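Local coordinates for lipoprotein, putative (PDB 4NOH) that is of unknown function, a putative lipoprotein of Bacillus anthracis that may bind lipid and belongs to an uncharacterised lipoprotein family, at residues V85-E90 and M101-N106; N59-V64 and V107-A112; V44-K49 and A120-A125. All coordinates share one frame; numbering follows the deposited sequence.

Contact 1 (V85-E90 and M101-N106); sequences VFAKEE and MKYEGN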
# COMPACT_ATOMS: atom_id res chain seq x y z
N VAL A 85 -0.09 -9.90 9.19
CA VAL A 85 0.05 -8.47 9.41
C VAL A 85 1.50 -8.07 9.41
O VAL A 85 2.36 -8.80 9.90
CB VAL A 85 -0.66 -8.01 10.72
CG1 VAL A 85 -0.12 -8.72 11.97
CG2 VAL A 85 -0.60 -6.48 10.86
N PHE A 86 1.76 -6.92 8.79
CA PHE A 86 3.06 -6.29 8.76
C PHE A 86 2.99 -5.03 9.63
O PHE A 86 2.09 -4.23 9.47
CB PHE A 86 3.43 -5.86 7.36
CG PHE A 86 3.56 -7.00 6.37
CD1 PHE A 86 4.55 -7.96 6.54
CD2 PHE A 86 2.76 -7.05 5.23
CE1 PHE A 86 4.73 -8.96 5.60
CE2 PHE A 86 2.94 -8.07 4.30
CZ PHE A 86 3.90 -9.02 4.50
N ALA A 87 3.96 -4.85 10.52
CA ALA A 87 4.01 -3.66 11.37
C ALA A 87 5.45 -3.40 11.82
O ALA A 87 6.31 -4.27 11.71
CB ALA A 87 3.11 -3.84 12.56
N LYS A 88 5.68 -2.21 12.36
CA LYS A 88 7.02 -1.82 12.79
C LYS A 88 7.58 -2.73 13.87
O LYS A 88 8.77 -3.03 13.88
CB LYS A 88 6.98 -0.39 13.31
CG LYS A 88 8.31 0.11 13.82
CD LYS A 88 8.17 1.46 14.49
CE LYS A 88 9.49 1.88 15.12
NZ LYS A 88 10.55 1.97 14.08
N GLU A 89 6.71 -3.12 14.80
CA GLU A 89 7.08 -3.98 15.93
C GLU A 89 6.24 -5.24 15.87
O GLU A 89 5.24 -5.29 15.16
CB GLU A 89 6.78 -3.25 17.25
CG GLU A 89 7.31 -1.83 17.33
CD GLU A 89 6.99 -1.12 18.65
OE1 GLU A 89 7.48 0.02 18.84
OE2 GLU A 89 6.27 -1.71 19.50
N GLU A 90 6.64 -6.26 16.63
CA GLU A 90 5.86 -7.50 16.72
C GLU A 90 4.49 -7.14 17.26
O GLU A 90 4.38 -6.41 18.24
CB GLU A 90 6.55 -8.46 17.70
CG GLU A 90 5.82 -9.77 17.95
CD GLU A 90 6.60 -10.70 18.86
OE1 GLU A 90 7.20 -10.22 19.87
OE2 GLU A 90 6.61 -11.91 18.57
N MSE A 101 -4.41 -12.03 13.24
CA MSE A 101 -3.41 -12.04 12.20
C MSE A 101 -2.10 -12.57 12.70
O MSE A 101 -1.76 -12.44 13.88
CB MSE A 101 -3.15 -10.60 11.73
CG MSE A 101 -4.39 -9.88 11.18
SE MSE A 101 -5.03 -10.63 9.46
CE MSE A 101 -6.56 -11.62 10.20
N LYS A 102 -1.34 -13.15 11.80
CA LYS A 102 0.00 -13.64 12.10
C LYS A 102 1.03 -12.58 11.74
O LYS A 102 1.04 -12.08 10.61
CB LYS A 102 0.28 -14.86 11.26
CG LYS A 102 1.59 -15.54 11.51
CD LYS A 102 1.94 -16.50 10.37
CE LYS A 102 0.79 -17.39 9.96
NZ LYS A 102 1.25 -18.26 8.85
N TYR A 103 1.92 -12.25 12.68
CA TYR A 103 2.94 -11.23 12.39
C TYR A 103 3.97 -11.73 11.38
O TYR A 103 4.57 -12.80 11.59
CB TYR A 103 3.66 -10.79 13.66
CG TYR A 103 4.63 -9.67 13.45
CD1 TYR A 103 4.18 -8.39 13.12
CD2 TYR A 103 6.01 -9.86 13.59
CE1 TYR A 103 5.05 -7.35 12.92
CE2 TYR A 103 6.90 -8.81 13.39
CZ TYR A 103 6.41 -7.56 13.06
OH TYR A 103 7.29 -6.50 12.88
N GLU A 104 4.22 -10.93 10.34
CA GLU A 104 5.19 -11.29 9.29
C GLU A 104 6.29 -10.24 9.07
O GLU A 104 6.89 -10.22 8.02
CB GLU A 104 4.48 -11.65 7.98
CG GLU A 104 3.69 -12.94 8.05
CD GLU A 104 4.54 -14.20 8.02
OE1 GLU A 104 5.79 -14.13 7.94
OE2 GLU A 104 3.95 -15.29 8.08
N GLY A 105 6.54 -9.37 10.04
CA GLY A 105 7.66 -8.47 9.92
C GLY A 105 7.35 -7.04 9.57
O GLY A 105 6.18 -6.65 9.40
N ASN A 106 8.41 -6.26 9.50
CA ASN A 106 8.32 -4.85 9.21
C ASN A 106 8.47 -4.61 7.72
O ASN A 106 9.58 -4.35 7.20
CB ASN A 106 9.37 -4.07 10.00
CG ASN A 106 9.18 -2.58 9.90
OD1 ASN A 106 8.15 -2.11 9.38
ND2 ASN A 106 10.13 -1.81 10.42
O HOH W 1 10.41 1.21 10.78
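A87 O takes the phenol of Y103: OH donates to it across 2.7 Å, from above the carbonyl plane rather than along a lone pair. N106 CA adds a C-H...O contact to the same oxygen. With CG anti to the backbone N (chi1 -175°), the Y103 side chain runs forward beside the turn that follows strand 84-86, and its ring becomes the filling of a sandwich. E90 CA sits over the centre of one face, 3.6 Å from the ring centroid, a CH-pi contact; G105 N lies above the opposite face. A87 O approaches the ring edge, in plane, and A87 CB packs on Y103 CE1 at 4.0 Å.

Within the strand pair, V85 N donates to K102 O and E104 N to V85 O, the latter 2.9 Å long and nearly in line with the C=O bond. Beyond them, A87 N reaches G105 O over 3.1 Å in a more bent bond (141° at the hydrogen). The edge of the F86 ring faces the carbonyl oxygens of E104 and G105, while V85 CG1 presses on M101 CB at 3.6 Å. N106 OD1 is held by R113. Just past the V85-Y103 bridge the Y103 ring lies between E90 CA and G105 N, and the bridge itself is parallel, making strands 84-86 and 99-103 parallel neighbours in the large mixed sheet.

Contact 2 (N59-V64 and V107-A112); sequences NMLKKV and VVIGDA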
# COMPACT_ATOMS: atom_id res chain seq x y z
N ASN A 59 7.21 -5.01 -6.97
CA ASN A 59 8.26 -4.72 -6.00
C ASN A 59 7.84 -3.61 -5.06
O ASN A 59 8.68 -2.83 -4.60
CB ASN A 59 9.60 -4.38 -6.68
CG ASN A 59 10.28 -5.60 -7.31
OD1 ASN A 59 9.70 -6.66 -7.43
ND2 ASN A 59 11.53 -5.42 -7.72
N MSE A 60 6.54 -3.55 -4.73
CA MSE A 60 6.03 -2.45 -3.91
C MSE A 60 5.87 -2.72 -2.46
O MSE A 60 5.61 -1.80 -1.69
CB MSE A 60 4.73 -1.89 -4.53
CG MSE A 60 5.02 -0.87 -5.63
SE MSE A 60 6.08 0.72 -4.99
CE MSE A 60 7.64 0.38 -6.10
N LEU A 61 5.96 -3.98 -2.07
CA LEU A 61 5.99 -4.36 -0.65
C LEU A 61 7.44 -4.52 -0.31
O LEU A 61 8.12 -5.39 -0.83
CB LEU A 61 5.16 -5.60 -0.36
CG LEU A 61 3.63 -5.40 -0.34
CD1 LEU A 61 2.95 -6.75 -0.31
CD2 LEU A 61 3.21 -4.61 0.89
N LYS A 62 7.93 -3.71 0.61
CA LYS A 62 9.35 -3.68 0.91
C LYS A 62 9.67 -3.85 2.38
O LYS A 62 9.08 -3.19 3.22
CB LYS A 62 9.93 -2.33 0.43
CG LYS A 62 9.64 -1.99 -1.04
CD LYS A 62 10.50 -0.86 -1.58
CE LYS A 62 10.21 -0.56 -3.04
NZ LYS A 62 11.14 0.46 -3.61
N LYS A 63 10.63 -4.72 2.67
CA LYS A 63 11.06 -4.94 4.03
C LYS A 63 11.96 -3.79 4.43
O LYS A 63 12.82 -3.35 3.64
CB LYS A 63 11.84 -6.25 4.16
CG LYS A 63 12.27 -6.56 5.59
CD LYS A 63 13.28 -7.70 5.70
CE LYS A 63 12.99 -8.85 4.75
NZ LYS A 63 13.57 -8.62 3.39
N VAL A 64 11.79 -3.29 5.64
CA VAL A 64 12.63 -2.24 6.16
C VAL A 64 13.96 -2.88 6.60
O VAL A 64 13.94 -3.83 7.37
CB VAL A 64 11.94 -1.52 7.32
CG1 VAL A 64 12.87 -0.51 7.96
CG2 VAL A 64 10.66 -0.86 6.85
N VAL A 107 7.34 -4.68 7.04
CA VAL A 107 7.25 -4.48 5.59
C VAL A 107 6.29 -3.31 5.37
O VAL A 107 5.30 -3.17 6.07
CB VAL A 107 6.72 -5.74 4.90
CG1 VAL A 107 6.45 -5.50 3.42
CG2 VAL A 107 7.65 -6.91 5.11
N VAL A 108 6.65 -2.44 4.43
CA VAL A 108 5.86 -1.27 4.12
C VAL A 108 5.53 -1.24 2.63
O VAL A 108 6.08 -1.99 1.85
CB VAL A 108 6.61 0.05 4.51
CG1 VAL A 108 6.87 0.12 6.02
CG2 VAL A 108 7.92 0.20 3.74
N ILE A 109 4.59 -0.39 2.25
CA ILE A 109 4.33 -0.13 0.83
C ILE A 109 5.26 1.02 0.41
O ILE A 109 5.32 2.08 1.06
CB ILE A 109 2.87 0.26 0.56
CG1 ILE A 109 1.98 -0.98 0.78
CG2 ILE A 109 2.71 0.78 -0.87
CD1 ILE A 109 0.50 -0.68 0.81
N GLY A 110 5.98 0.84 -0.68
CA GLY A 110 6.90 1.87 -1.11
C GLY A 110 8.12 1.96 -0.22
O GLY A 110 8.57 0.95 0.36
N ASP A 111 8.65 3.17 -0.06
CA ASP A 111 9.94 3.33 0.61
C ASP A 111 9.90 3.85 2.04
O ASP A 111 10.95 3.97 2.71
CB ASP A 111 10.86 4.19 -0.26
CG ASP A 111 11.16 3.56 -1.63
OD1 ASP A 111 10.64 2.50 -1.97
OD2 ASP A 111 11.95 4.16 -2.40
N ALA A 112 8.69 4.05 2.54
CA ALA A 112 8.48 4.56 3.88
C ALA A 112 7.07 4.18 4.29
O ALA A 112 6.20 3.95 3.45
CB ALA A 112 8.61 6.08 3.87
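Strand 61-64 runs against strand 107-109 in antiparallel fashion, their directions 138° apart, with K62 and V108 as the hydrogen-bonded pair between two non-hydrogen-bonded ones, L61 with I109 and K63 with V107. K62 N donates to V108 O, and V108 N returns to K62 O; G110 N extends the ladder to M60 O at 2.9 Å, although G110 has already left the strand.

On the face of L61 and I109, L61 CD2 meets I109 CG1 at 3.8 Å, and L61 CB touches V107 CG1 at 4.0 Å. M55 of helix 49-57 lies against both L61 and I109 and covers this part of the small three-stranded antiparallel sheet 68-71, 61-65, 107-109, whereas K63, on the same face, is exposed; V7 and Y9 of strand 5-10 also touch I109. Just before the strand, N59 with its positive phi is the C-prime residue of the Schellman motif that ends helix 49-57, and M60 SE reaches G110 CA at 4.1 Å.

On the face of K62 and V108, the K62 chain, extended beyond CG, passes alongside G110 O, with K62 CD 3.3 Å from that oxygen, which is buried without a polar partner. K62 NZ forms a salt bridge with D111 OD1 of the loop that follows strand 107-109, 2.7 Å, met on the syn side and 17° out of the carboxylate plane. E167 ties down both ends: its carbonyl oxygen accepts from K62 NZ, and its N donates to D111 OD2. Further along, V64 CG2 rests on V108 CG1 at 4.0 Å.

Contact 3 (V44-K49 and A120-A125); sequences VLIMNK and AVVSDA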
# COMPACT_ATOMS: atom_id res chain seq x y z
N VAL A 44 -4.89 0.33 9.94
CA VAL A 44 -4.45 -0.89 9.24
C VAL A 44 -5.01 -0.84 7.82
O VAL A 44 -6.18 -0.55 7.62
CB VAL A 44 -4.86 -2.18 9.98
CG1 VAL A 44 -6.34 -2.30 10.17
CG2 VAL A 44 -4.30 -3.41 9.27
N LEU A 45 -4.14 -1.11 6.85
CA LEU A 45 -4.50 -1.12 5.44
C LEU A 45 -4.56 -2.58 5.07
O LEU A 45 -3.54 -3.25 5.08
CB LEU A 45 -3.46 -0.39 4.64
CG LEU A 45 -3.73 -0.00 3.19
CD1 LEU A 45 -4.97 0.87 3.05
CD2 LEU A 45 -2.52 0.73 2.62
N ILE A 46 -5.75 -3.04 4.72
CA ILE A 46 -6.06 -4.46 4.50
C ILE A 46 -6.25 -4.75 3.01
O ILE A 46 -7.02 -4.08 2.32
CB ILE A 46 -7.35 -4.86 5.23
CG1 ILE A 46 -7.34 -4.40 6.71
CG2 ILE A 46 -7.55 -6.38 5.17
CD1 ILE A 46 -8.71 -4.36 7.37
N MSE A 47 -5.55 -5.75 2.51
CA MSE A 47 -5.78 -6.13 1.14
C MSE A 47 -5.99 -7.60 1.08
O MSE A 47 -5.83 -8.33 2.07
CB MSE A 47 -4.65 -5.69 0.22
CG MSE A 47 -3.31 -6.35 0.48
SE MSE A 47 -1.81 -5.27 -0.25
CE MSE A 47 -1.27 -4.32 1.37
N ASN A 48 -6.45 -8.05 -0.07
CA ASN A 48 -6.62 -9.46 -0.27
C ASN A 48 -5.34 -10.05 -0.88
O ASN A 48 -4.44 -9.34 -1.35
CB ASN A 48 -7.89 -9.83 -1.06
CG ASN A 48 -7.90 -9.38 -2.51
OD1 ASN A 48 -6.88 -9.10 -3.12
ND2 ASN A 48 -9.08 -9.38 -3.09
N LYS A 49 -5.28 -11.39 -0.85
CA LYS A 49 -4.11 -12.12 -1.35
C LYS A 49 -3.82 -11.79 -2.82
O LYS A 49 -2.67 -11.57 -3.20
CB LYS A 49 -4.32 -13.62 -1.19
CG LYS A 49 -3.16 -14.44 -1.69
CD LYS A 49 -3.43 -15.92 -1.57
CE LYS A 49 -2.29 -16.69 -2.21
NZ LYS A 49 -2.52 -18.14 -2.15
N ALA A 120 -2.27 -5.41 6.43
CA ALA A 120 -2.73 -6.79 6.63
C ALA A 120 -3.10 -7.41 5.31
O ALA A 120 -3.58 -6.72 4.42
CB ALA A 120 -3.91 -6.85 7.58
N VAL A 121 -2.86 -8.71 5.17
CA VAL A 121 -3.25 -9.42 3.97
C VAL A 121 -4.07 -10.61 4.41
O VAL A 121 -3.61 -11.41 5.22
CB VAL A 121 -2.05 -9.84 3.11
CG1 VAL A 121 -2.52 -10.47 1.81
CG2 VAL A 121 -1.13 -8.65 2.83
N VAL A 122 -5.25 -10.72 3.83
CA VAL A 122 -6.17 -11.82 4.14
C VAL A 122 -6.62 -12.52 2.85
O VAL A 122 -6.39 -12.04 1.77
CB VAL A 122 -7.41 -11.34 4.92
CG1 VAL A 122 -7.00 -10.75 6.28
CG2 VAL A 122 -8.22 -10.33 4.12
N SER A 123 -7.21 -13.70 2.97
CA SER A 123 -7.65 -14.39 1.79
C SER A 123 -8.71 -13.55 1.05
O SER A 123 -9.35 -12.69 1.63
CB SER A 123 -8.24 -15.76 2.14
OG SER A 123 -9.49 -15.64 2.79
N ASP A 124 -8.88 -13.81 -0.23
CA ASP A 124 -9.85 -13.10 -1.01
C ASP A 124 -11.26 -13.28 -0.39
O ASP A 124 -12.05 -12.35 -0.35
CB ASP A 124 -9.86 -13.57 -2.47
CG ASP A 124 -8.60 -13.19 -3.25
OD1 ASP A 124 -7.63 -12.63 -2.67
OD2 ASP A 124 -8.61 -13.42 -4.49
N ALA A 125 -11.57 -14.48 0.10
CA ALA A 125 -12.89 -14.72 0.69
C ALA A 125 -13.06 -13.94 1.99
O ALA A 125 -14.15 -13.44 2.28
CB ALA A 125 -13.12 -16.20 0.91
O HOH W 2 -11.79 -10.42 -2.31
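The backbone N and O of M47 are both bonded to the neighbouring strand: its N donates to A120 O at 2.9 Å, and its O accepts from V122 N along a line close to the carbonyl bond. A120 N adds a bond to L45 O, 2.8 Å long, while K49 N to V122 O is weak and strongly bent. On one face A120 CB touches V44 CG2 at 3.9 Å and V122 CG2 meets I46 CG2 at 4.1 Å; on the other, M47 CG, in the conformer described, packs on V121 CG2 at 3.9 Å.

These bonds join strands 42-48 and 118-122 as parallel neighbours, crossing at 27°, inside the mixed sheet. Both strands lead directly into helices, with N48 and S123 as their N-caps. With CG between the backbone N and the carbonyl carbon (chi1 67°), N48 folds its amide back over the start of helix 49-57, where OD1 caps T51 N. The carboxylate of D124 crosses that side chain with its plane 31° from the amide, D124 OD1 standing 3.2 Å from N48 CB, and a water links N48 ND2 to D124 O.

Farther out, T50 OG1 holds D124 OD2, and S123 OG reaches both E126 N and D80. Helix 49-57 covers the M47 and V121 face through A52, whereas I96 of strand 95-96 touches V44, I46 and A120 on the other.

In the fold
Contacts 1 and 3 belong to the same mixed sheet, where strands 84-86 and 118-122 lie side by side; the centres of the two contacts are about 13 Å apart, and M101 SE meets V122 CG1 between them. Contact 2 forms part of the separate three-stranded sheet, its centre about 13 Å from that of contact 1 and 16 Å from that of contact 3. Along the chain the three are nested: contact 3 encloses contact 2, which encloses contact 1. Segments 101-106 and 107-112 are continuous, and N106 O probably accepts from V64 N, so the chain passes directly from one sheet to the other. I109 CD1 packs on L45 CD2, so the two sheets touch through apolar side chains.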